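Local coordinates for oxaloacetate acetyl hydrolase (Cryphonectria parasitica, PDB 3LYE), which is a fungal enzyme of the phosphoenolpyruvate phosphomutase family, built on a TIM-barrel fold, and forms an assembly of four chains with bound calcium ions, at residues 56-61 and 73-77; 138-142 and 179-183. All blocks are in the same frame, centred on the assembly; numbering follows the deposited sequence.

Contact 1. Residues 56-61 and 73-77; sequences TTASRL and DMRDN
Thr56 and Asn77 approach from opposite directions, and ND2 of Asn77 gives a hydrogen bond to OG1 of Thr56 at 3.0 Å, the hydroxyl close to the amide plane. ND2 also reaches the backbone O of Tyr33, and OG1 bonds to that of Thr52. With chi1 of Thr56 at -58°, CG2 lies anti to the backbone N and rests on SD of Met74, 3.8 Å away.

Arg60 runs past Asn77 in the opposite sense, its CD on Asn77 OD1 at 3.5 Å. A bend at chi3 (59°) turns the guanidinium so that CB of Asp76 sits over one face. OD1 of Asp76, 4.0 Å from Arg60 NH1 but well out of plane, offers at most a charge attraction, probably helping to offset the nearby Arg60 of the second subunit. At the guanidinium edge a water accepts from Arg60 NE (2.8 Å) and donates to Asp73 OD1 (2.6 Å); Asp73 OD2 bonds to Gln70 N. The Leu61 and Asp73 side chains cross at about a right angle, CD2 against OD1. Helix 53-61, just past strand 49-51, thus packs across helix 71-82 in a TIM-barrel family fold, with Thr56, Met74 and Asn77 on Met51 and Met74 beside calcium ligand Asp96.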
loop_
_atom_site.group_PDB
_atom_site.type_symbol
_atom_site.label_atom_id
_atom_site.label_comp_id
_atom_site.label_asym_id
_atom_site.label_seq_id
_atom_site.Cartn_x
_atom_site.Cartn_y
_atom_site.Cartn_z
ATOM N N THR A 56 7.475 -5.228 13.143
ATOM C CA THR A 56 6.772 -4.720 11.982
ATOM C C THR A 56 5.304 -4.454 12.349
ATOM O O THR A 56 4.732 -3.416 12.010
ATOM C CB THR A 56 6.897 -5.623 10.785
ATOM O OG1 THR A 56 8.260 -5.844 10.392
ATOM C CG2 THR A 56 6.061 -5.282 9.753
ATOM N N THR A 57 4.704 -5.386 13.088
ATOM C CA THR A 57 3.317 -5.245 13.478
ATOM C C THR A 57 3.101 -4.056 14.416
ATOM O O THR A 57 2.169 -3.264 14.234
ATOM C CB THR A 57 2.788 -6.540 14.115
ATOM O OG1 THR A 57 2.993 -7.635 13.199
ATOM C CG2 THR A 57 1.313 -6.450 14.347
ATOM N N ALA A 58 3.962 -3.943 15.418
ATOM C CA ALA A 58 3.822 -2.855 16.356
ATOM C C ALA A 58 4.026 -1.509 15.701
ATOM O O ALA A 58 3.268 -0.560 15.982
ATOM C CB ALA A 58 4.827 -3.025 17.475
ATOM N N SER A 59 5.047 -1.402 14.866
ATOM C CA SER A 59 5.357 -0.116 14.252
ATOM C C SER A 59 4.484 0.285 13.079
ATOM O O SER A 59 3.988 1.412 13.040
ATOM C CB SER A 59 6.833 -0.120 13.885
ATOM O OG SER A 59 7.271 1.112 13.320
ATOM N N ARG A 60 4.315 -0.622 12.128
ATOM C CA ARG A 60 3.493 -0.298 10.990
ATOM C C ARG A 60 2.022 -0.347 11.237
ATOM O O ARG A 60 1.259 0.387 10.581
ATOM C CB ARG A 60 3.813 -1.196 9.805
ATOM C CG ARG A 60 5.100 -0.867 9.212
ATOM C CD ARG A 60 5.347 -1.685 7.942
ATOM N NE ARG A 60 4.343 -1.487 6.893
ATOM C CZ ARG A 60 4.497 -0.686 5.839
ATOM N NH1 ARG A 60 3.543 -0.566 4.916
ATOM N NH2 ARG A 60 5.610 0.006 5.706
ATOM N N LEU A 61 1.591 -1.188 12.162
ATOM C CA LEU A 61 0.153 -1.330 12.427
ATOM C C LEU A 61 -0.326 -0.961 13.815
ATOM O O LEU A 61 -1.516 -0.818 14.032
ATOM C CB LEU A 61 -0.274 -2.778 12.126
ATOM C CG LEU A 61 0.024 -3.276 10.707
ATOM C CD1 LEU A 61 -0.396 -4.734 10.536
ATOM C CD2 LEU A 61 -0.655 -2.392 9.697
ATOM N N ASP A 73 2.017 -6.309 4.427
ATOM C CA ASP A 73 2.743 -5.565 5.445
ATOM C C ASP A 73 4.191 -5.974 5.594
ATOM O O ASP A 73 5.103 -5.168 5.741
ATOM C CB ASP A 73 2.043 -5.738 6.791
ATOM C CG ASP A 73 0.560 -5.466 6.704
ATOM O OD1 ASP A 73 0.211 -4.288 6.599
ATOM O OD2 ASP A 73 -0.242 -6.427 6.811
ATOM N N MET A 74 4.370 -7.280 5.604
ATOM C CA MET A 74 5.710 -7.840 5.749
ATOM C C MET A 74 6.598 -7.581 4.561
ATOM O O MET A 74 7.740 -7.163 4.723
ATOM C CB MET A 74 5.600 -9.333 6.080
ATOM C CG MET A 74 4.914 -9.602 7.407
ATOM S SD MET A 74 5.773 -9.013 8.875
ATOM C CE MET A 74 7.128 -10.193 8.899
ATOM N N ARG A 75 6.072 -7.787 3.370
ATOM C CA ARG A 75 6.868 -7.539 2.195
ATOM C C ARG A 75 7.166 -6.048 2.083
ATOM O O ARG A 75 8.271 -5.671 1.736
ATOM C CB ARG A 75 6.151 -8.017 0.930
ATOM C CG ARG A 75 7.015 -7.838 -0.303
ATOM C CD ARG A 75 6.326 -7.466 -1.556
ATOM N NE ARG A 75 7.324 -7.201 -2.603
ATOM C CZ ARG A 75 7.045 -6.761 -3.824
ATOM N NH1 ARG A 75 8.008 -6.508 -4.723
ATOM N NH2 ARG A 75 5.783 -6.577 -4.158
ATOM N N ASP A 76 6.187 -5.195 2.354
ATOM C CA ASP A 76 6.473 -3.774 2.232
ATOM C C ASP A 76 7.571 -3.328 3.166
ATOM O O ASP A 76 8.443 -2.546 2.785
ATOM C CB ASP A 76 5.217 -2.946 2.458
ATOM C CG ASP A 76 4.322 -2.915 1.226
ATOM O OD1 ASP A 76 3.282 -2.235 1.287
ATOM O OD2 ASP A 76 4.666 -3.572 0.212
ATOM N N ASN A 77 7.556 -3.796 4.411
ATOM C CA ASN A 77 8.593 -3.382 5.345
ATOM C C ASN A 77 9.939 -3.971 4.957
ATOM O O ASN A 77 10.955 -3.298 5.054
ATOM C CB ASN A 77 8.192 -3.759 6.766
ATOM C CG ASN A 77 8.738 -2.814 7.816
ATOM O OD1 ASN A 77 8.852 -1.612 7.592
ATOM N ND2 ASN A 77 9.022 -3.346 8.978
HETATM O O HOH W 1 1.699 -2.184 6.497
#

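Contact 2. Residues 138-142 and 179-183; sequences KVVSR and ECIER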
loop_
_atom_site.group_PDB
_atom_site.type_symbol
_atom_site.label_atom_id
_atom_site.label_comp_id
_atom_site.label_asym_id
_atom_site.label_seq_id
_atom_site.Cartn_x
_atom_site.Cartn_y
_atom_site.Cartn_z
ATOM N N LYS A 138 0.707 -23.978 19.516
ATOM C CA LYS A 138 0.307 -25.102 18.678
ATOM C C LYS A 138 0.979 -25.194 17.343
ATOM O O LYS A 138 1.150 -24.192 16.670
ATOM C CB LYS A 138 -1.178 -24.952 18.382
ATOM C CG LYS A 138 -1.961 -26.237 18.427
ATOM C CD LYS A 138 -2.101 -26.719 19.858
ATOM C CE LYS A 138 -3.256 -27.696 20.014
ATOM N NZ LYS A 138 -3.114 -28.925 19.168
ATOM N N VAL A 139 1.322 -26.415 16.944
ATOM C CA VAL A 139 1.969 -26.607 15.650
ATOM C C VAL A 139 1.162 -27.562 14.785
ATOM O O VAL A 139 0.372 -28.368 15.279
ATOM C CB VAL A 139 3.395 -27.156 15.774
ATOM C CG1 VAL A 139 4.289 -26.159 16.457
ATOM C CG2 VAL A 139 3.417 -28.515 16.459
ATOM N N VAL A 140 1.388 -27.466 13.478
ATOM C CA VAL A 140 0.697 -28.315 12.527
ATOM C C VAL A 140 1.435 -29.644 12.491
ATOM O O VAL A 140 2.472 -29.814 13.128
ATOM C CB VAL A 140 0.663 -27.699 11.103
ATOM C CG1 VAL A 140 -0.121 -26.385 11.092
ATOM C CG2 VAL A 140 2.081 -27.499 10.553
ATOM N N SER A 141 0.871 -30.615 11.787
ATOM C CA SER A 141 1.514 -31.904 11.686
ATOM C C SER A 141 2.847 -31.790 10.930
ATOM O O SER A 141 3.091 -30.834 10.197
ATOM C CB SER A 141 0.603 -32.871 10.950
ATOM O OG SER A 141 0.512 -32.524 9.596
ATOM N N ARG A 142 3.696 -32.795 11.073
ATOM C CA ARG A 142 4.974 -32.782 10.407
ATOM C C ARG A 142 4.763 -32.678 8.893
ATOM O O ARG A 142 5.408 -31.876 8.197
ATOM C CB ARG A 142 5.771 -34.026 10.762
ATOM C CG ARG A 142 7.181 -33.915 10.278
ATOM C CD ARG A 142 8.031 -35.110 10.628
ATOM N NE ARG A 142 8.099 -35.419 12.050
ATOM C CZ ARG A 142 8.629 -36.549 12.510
ATOM N NH1 ARG A 142 9.118 -37.431 11.653
ATOM N NH2 ARG A 142 8.664 -36.809 13.805
ATOM N N GLU A 179 11.030 -34.371 18.778
ATOM C CA GLU A 179 10.158 -33.997 17.671
ATOM C C GLU A 179 10.767 -32.818 16.909
ATOM O O GLU A 179 10.745 -32.809 15.686
ATOM C CB GLU A 179 8.770 -33.631 18.177
ATOM C CG GLU A 179 7.792 -33.171 17.119
ATOM C CD GLU A 179 7.529 -34.210 16.057
ATOM O OE1 GLU A 179 7.155 -33.858 14.926
ATOM O OE2 GLU A 179 7.679 -35.399 16.357
ATOM N N CYS A 180 11.333 -31.850 17.630
ATOM C CA CYS A 180 11.940 -30.691 16.983
ATOM C C CYS A 180 13.075 -31.124 16.095
ATOM O O CYS A 180 13.172 -30.679 14.958
ATOM C CB CYS A 180 12.492 -29.699 18.005
ATOM S SG CYS A 180 11.226 -28.769 18.853
ATOM N N ILE A 181 13.933 -31.996 16.610
ATOM C CA ILE A 181 15.075 -32.490 15.858
ATOM C C ILE A 181 14.619 -33.251 14.609
ATOM O O ILE A 181 15.168 -33.061 13.514
ATOM C CB ILE A 181 15.971 -33.395 16.749
ATOM C CG1 ILE A 181 16.560 -32.592 17.923
ATOM C CG2 ILE A 181 17.106 -33.977 15.954
ATOM C CD1 ILE A 181 17.255 -31.276 17.519
ATOM N N GLU A 182 13.597 -34.089 14.742
ATOM C CA GLU A 182 13.118 -34.846 13.586
ATOM C C GLU A 182 12.500 -33.894 12.549
ATOM O O GLU A 182 12.636 -34.106 11.339
ATOM C CB GLU A 182 12.158 -35.948 14.033
ATOM C CG GLU A 182 12.821 -36.953 15.005
ATOM C CD GLU A 182 11.948 -38.146 15.333
ATOM O OE1 GLU A 182 10.778 -38.156 14.902
ATOM O OE2 GLU A 182 12.431 -39.073 16.024
ATOM N N ARG A 183 11.824 -32.849 13.003
ATOM C CA ARG A 183 11.221 -31.890 12.071
ATOM C C ARG A 183 12.280 -31.114 11.309
ATOM O O ARG A 183 12.133 -30.845 10.131
ATOM C CB ARG A 183 10.334 -30.893 12.796
ATOM C CG ARG A 183 9.031 -31.472 13.171
ATOM C CD ARG A 183 8.113 -30.522 13.938
ATOM N NE ARG A 183 6.869 -31.221 14.184
ATOM C CZ ARG A 183 5.648 -30.790 13.896
ATOM N NH1 ARG A 183 5.437 -29.576 13.424
ATOM N NH2 ARG A 183 4.610 -31.578 14.122
#
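Val140 O is held by both terminal nitrogens of Arg183: NH2 donates at 2.9 Å and NH1 at 3.0 Å, with the oxygen lying in the guanidinium plane. This is the tight, inner part of the contact, built round a buried arginine. CG2 of Val139 covers one face of that guanidinium, 3.8 Å from NH1, and CA of Arg142 lies over the opposite face. Arg183 is straight from CG to NE, which carries its head across to the loop. At its NE edge Glu179 OE1, near the guanidinium plane, accepts NE at 2.8 Å, while NH1 also forms a salt bridge with Asp124.

The other side is more exposed and less enclosed, where the ends of Arg142 and two partly exposed glutamates meet. Bent at chi3 (-57°), Arg142 brings its NH2 between them. Glu179 OE2 lies in the guanidinium plane, 3.1 Å from NH2, whereas the links from OE1 to Arg142 are weak. Glu182 comes in differently: its carboxylate stands almost perpendicular to the guanidinium (89°), its CB lies over one face, and OE1, tilted from the plane, accepts a bent N-H bond (134°) from NH2 at 2.7 Å through its anti lone pair.

The network joins the start of helix 142-158 to helix 177-189. Shared by both arginines, Glu179 probably offsets the nearness of their guanidinium groups, with Arg142 NE 4.9 Å from Arg183 NE.

From the N terminus, the chain passes through strand 49-51 into helix 53-61, and contact 1 closes the short connection of 11 residues that leads to helix 71-82. Strands 91-94 and 119-122 follow before contact 2 opens. That second loop is longer: 36 residues, with the rest of helix 142-158, strand 164-169 and helix 172-175, and it ties the loop after strand 119-122 to helix 177-189. The two loops stand in series, neither nesting nor crossing. The centres of contact 1 and contact 2 are about 28 Å apart. Between contact 1 and contact 2 the nearest atoms are about 17 Å apart. Contact 1 also lies beside other subunits, whereas no other chain of the assembly touches the segments of contact 2.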